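Local coordinates for protein ApRick protease (Rickettsia conorii, PDB 5C9F) that is a retropepsin-like aspartic protease domain, probably cutting peptide bonds as an endopeptidase, from a longer protein predicted to be membrane-bound, at residues 62-67 with 75-80. Residues are numbered along the deposited sequence; the frame is centred on the assembly and turned at random.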
loop_
_atom_site.group_PDB
_atom_site.type_symbol
_atom_site.label_atom_id
_atom_site.label_comp_id
_atom_site.label_asym_id
_atom_site.label_seq_id
_atom_site.Cartn_x
_atom_site.Cartn_y
_atom_site.Cartn_z
ATOM N N TYR A 62 25.691 -15.803 -30.271
ATOM C CA TYR A 62 24.358 -16.376 -30.451
ATOM C C TYR A 62 24.437 -17.836 -30.076
ATOM O O TYR A 62 24.380 -18.724 -30.900
ATOM C CB TYR A 62 23.866 -16.152 -31.881
ATOM C CG TYR A 62 23.467 -14.734 -32.133
ATOM C CD1 TYR A 62 24.413 -13.721 -32.249
ATOM C CD2 TYR A 62 22.117 -14.379 -32.187
ATOM C CE1 TYR A 62 24.011 -12.394 -32.434
ATOM C CE2 TYR A 62 21.707 -13.063 -32.375
ATOM C CZ TYR A 62 22.642 -12.079 -32.491
ATOM O OH TYR A 62 22.196 -10.808 -32.689
ATOM N N THR A 63 24.543 -18.075 -28.779
ATOM C CA THR A 63 24.742 -19.420 -28.272
ATOM C C THR A 63 23.450 -20.138 -27.913
ATOM O O THR A 63 23.473 -21.340 -27.678
ATOM C CB THR A 63 25.602 -19.369 -27.007
ATOM O OG1 THR A 63 25.020 -18.450 -26.073
ATOM C CG2 THR A 63 27.010 -18.937 -27.363
ATOM N N ARG A 64 22.341 -19.407 -27.841
ATOM C CA ARG A 64 21.074 -19.969 -27.368
ATOM C C ARG A 64 20.139 -20.280 -28.538
ATOM O O ARG A 64 20.259 -19.710 -29.612
ATOM C CB ARG A 64 20.404 -19.065 -26.320
ATOM C CG ARG A 64 21.158 -19.020 -24.987
ATOM C CD ARG A 64 20.938 -20.306 -24.176
ATOM N NE ARG A 64 19.640 -20.177 -23.526
ATOM C CZ ARG A 64 18.479 -20.703 -23.910
ATOM N NH1 ARG A 64 18.386 -21.549 -24.938
ATOM N NH2 ARG A 64 17.384 -20.402 -23.213
ATOM N N THR A 65 19.241 -21.227 -28.309
ATOM C CA THR A 65 18.238 -21.606 -29.267
ATOM C C THR A 65 16.853 -21.588 -28.630
ATOM O O THR A 65 16.582 -22.257 -27.645
ATOM C CB THR A 65 18.567 -22.990 -29.839
ATOM O OG1 THR A 65 19.824 -22.925 -30.477
ATOM C CG2 THR A 65 17.513 -23.473 -30.806
ATOM N N TYR A 66 15.965 -20.806 -29.219
ATOM C CA TYR A 66 14.588 -20.727 -28.773
ATOM C C TYR A 66 13.732 -21.537 -29.729
ATOM O O TYR A 66 14.035 -21.615 -30.919
ATOM C CB TYR A 66 14.173 -19.277 -28.642
ATOM C CG TYR A 66 14.726 -18.685 -27.390
ATOM C CD1 TYR A 66 16.052 -18.255 -27.312
ATOM C CD2 TYR A 66 13.931 -18.594 -26.261
ATOM C CE1 TYR A 66 16.560 -17.748 -26.128
ATOM C CE2 TYR A 66 14.413 -18.070 -25.100
ATOM C CZ TYR A 66 15.727 -17.677 -25.039
ATOM O OH TYR A 66 16.165 -17.165 -23.876
ATOM N N LEU A 67 12.761 -22.256 -29.167
ATOM C CA LEU A 67 11.793 -23.088 -29.906
ATOM C C LEU A 67 10.516 -22.274 -30.058
ATOM O O LEU A 67 9.740 -22.163 -29.109
ATOM C CB LEU A 67 11.569 -24.428 -29.173
ATOM C CG LEU A 67 12.869 -25.192 -28.841
ATOM C CD1 LEU A 67 12.646 -26.251 -27.784
ATOM C CD2 LEU A 67 13.472 -25.810 -30.094
ATOM N N ALA A 75 19.584 -17.172 -30.729
ATOM C CA ALA A 75 19.610 -15.938 -29.967
ATOM C C ALA A 75 20.855 -15.763 -29.088
ATOM O O ALA A 75 21.489 -16.748 -28.664
ATOM C CB ALA A 75 18.317 -15.814 -29.135
ATOM N N ALA A 76 21.195 -14.513 -28.808
ATOM C CA ALA A 76 22.270 -14.163 -27.879
ATOM C C ALA A 76 21.638 -13.760 -26.569
ATOM O O ALA A 76 20.770 -12.869 -26.529
ATOM C CB ALA A 76 23.120 -13.015 -28.419
ATOM N N PRO A 77 22.056 -14.392 -25.473
ATOM C CA PRO A 77 21.551 -13.996 -24.164
ATOM C C PRO A 77 22.142 -12.674 -23.731
ATOM O O PRO A 77 23.282 -12.419 -24.030
ATOM C CB PRO A 77 22.031 -15.135 -23.239
ATOM C CG PRO A 77 23.179 -15.739 -23.949
ATOM C CD PRO A 77 22.918 -15.586 -25.403
ATOM N N ILE A 78 21.344 -11.839 -23.059
ATOM C CA ILE A 78 21.791 -10.574 -22.514
ATOM C C ILE A 78 21.185 -10.406 -21.144
ATOM O O ILE A 78 20.232 -11.088 -20.788
ATOM C CB ILE A 78 21.408 -9.388 -23.404
ATOM C CG1 ILE A 78 19.885 -9.375 -23.655
ATOM C CG2 ILE A 78 22.172 -9.448 -24.757
ATOM C CD1 ILE A 78 19.381 -8.132 -24.311
ATOM N N THR A 79 21.711 -9.441 -20.409
ATOM C CA THR A 79 21.130 -8.998 -19.137
ATOM C C THR A 79 20.876 -7.493 -19.169
ATOM O O THR A 79 21.707 -6.744 -19.610
ATOM C CB THR A 79 22.069 -9.333 -17.975
ATOM O OG1 THR A 79 22.265 -10.750 -17.956
ATOM C CG2 THR A 79 21.475 -8.881 -16.664
ATOM N N LEU A 80 19.666 -7.097 -18.791
ATOM C CA LEU A 80 19.271 -5.716 -18.829
ATOM C C LEU A 80 19.452 -5.144 -17.412
ATOM O O LEU A 80 18.820 -5.569 -16.464
ATOM C CB LEU A 80 17.873 -5.600 -19.316
ATOM C CG LEU A 80 17.639 -6.130 -20.755
ATOM C CD1 LEU A 80 16.154 -6.215 -21.005
ATOM C CD2 LEU A 80 18.273 -5.284 -21.816
#
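A beta hairpin of the retropepsin-like domain, strand 64-68 turning back into strand 71-84, begins here at a classic beta bulge: Thr63 and Arg64 together face Ala75. Arg64 and Ala75 form an antiparallel hydrogen-bonded pair. Arg64 N gives its hydrogen to Ala75 O at 2.9 Å, nearly head-on to the carbonyl, and Ala75 N returns a bond to Arg64 O, also 2.9 Å, meeting that oxygen from above the carbonyl plane. Thr63 N, 3.3 Å from Ala75 O, is poorly angled for a bond; Tyr62 CA also approaches this oxygen, in a CA-H...O contact.

In Tyr62, chi1 of -74° sets CG anti to the carbonyl carbon and swings the ring over Ala76, whose CB meets one face 3.9 Å from the centroid, a CH-pi contact. A small methyl lets the ring settle close to the backbone, Tyr62 CD2 coming 3.5 Å from Ala76 N. The short methyl of buried Ala75 fits beside the Tyr66 ring, CB to CD1 3.8 Å. Beyond Ala75 the segments diverge, their axes 109° apart; Pro77 has no backbone partner in 62-67, and its missing N-H costs nothing there. Its CD packs on Thr63 OG1 and the aliphatic CG of Arg64, exposed residues whose polar ends suit the solvent-facing side. Arg64 bends at chi2 and chi3, so that Tyr66 CE1 lies over the rim of one guanidinium face.

Beyond the hairpin, Tyr66 stacks on His95 and hydrogen-bonds through OH to Asp42, while Tyr62 packs on Val96 and Leu98. Strand 71-84 runs on antiparallel to strand 88-97, with backbone bonds from Ala76 to Val96 and Ile78 to Gly94, and Ile78 and Leu80 reach strand 43-45.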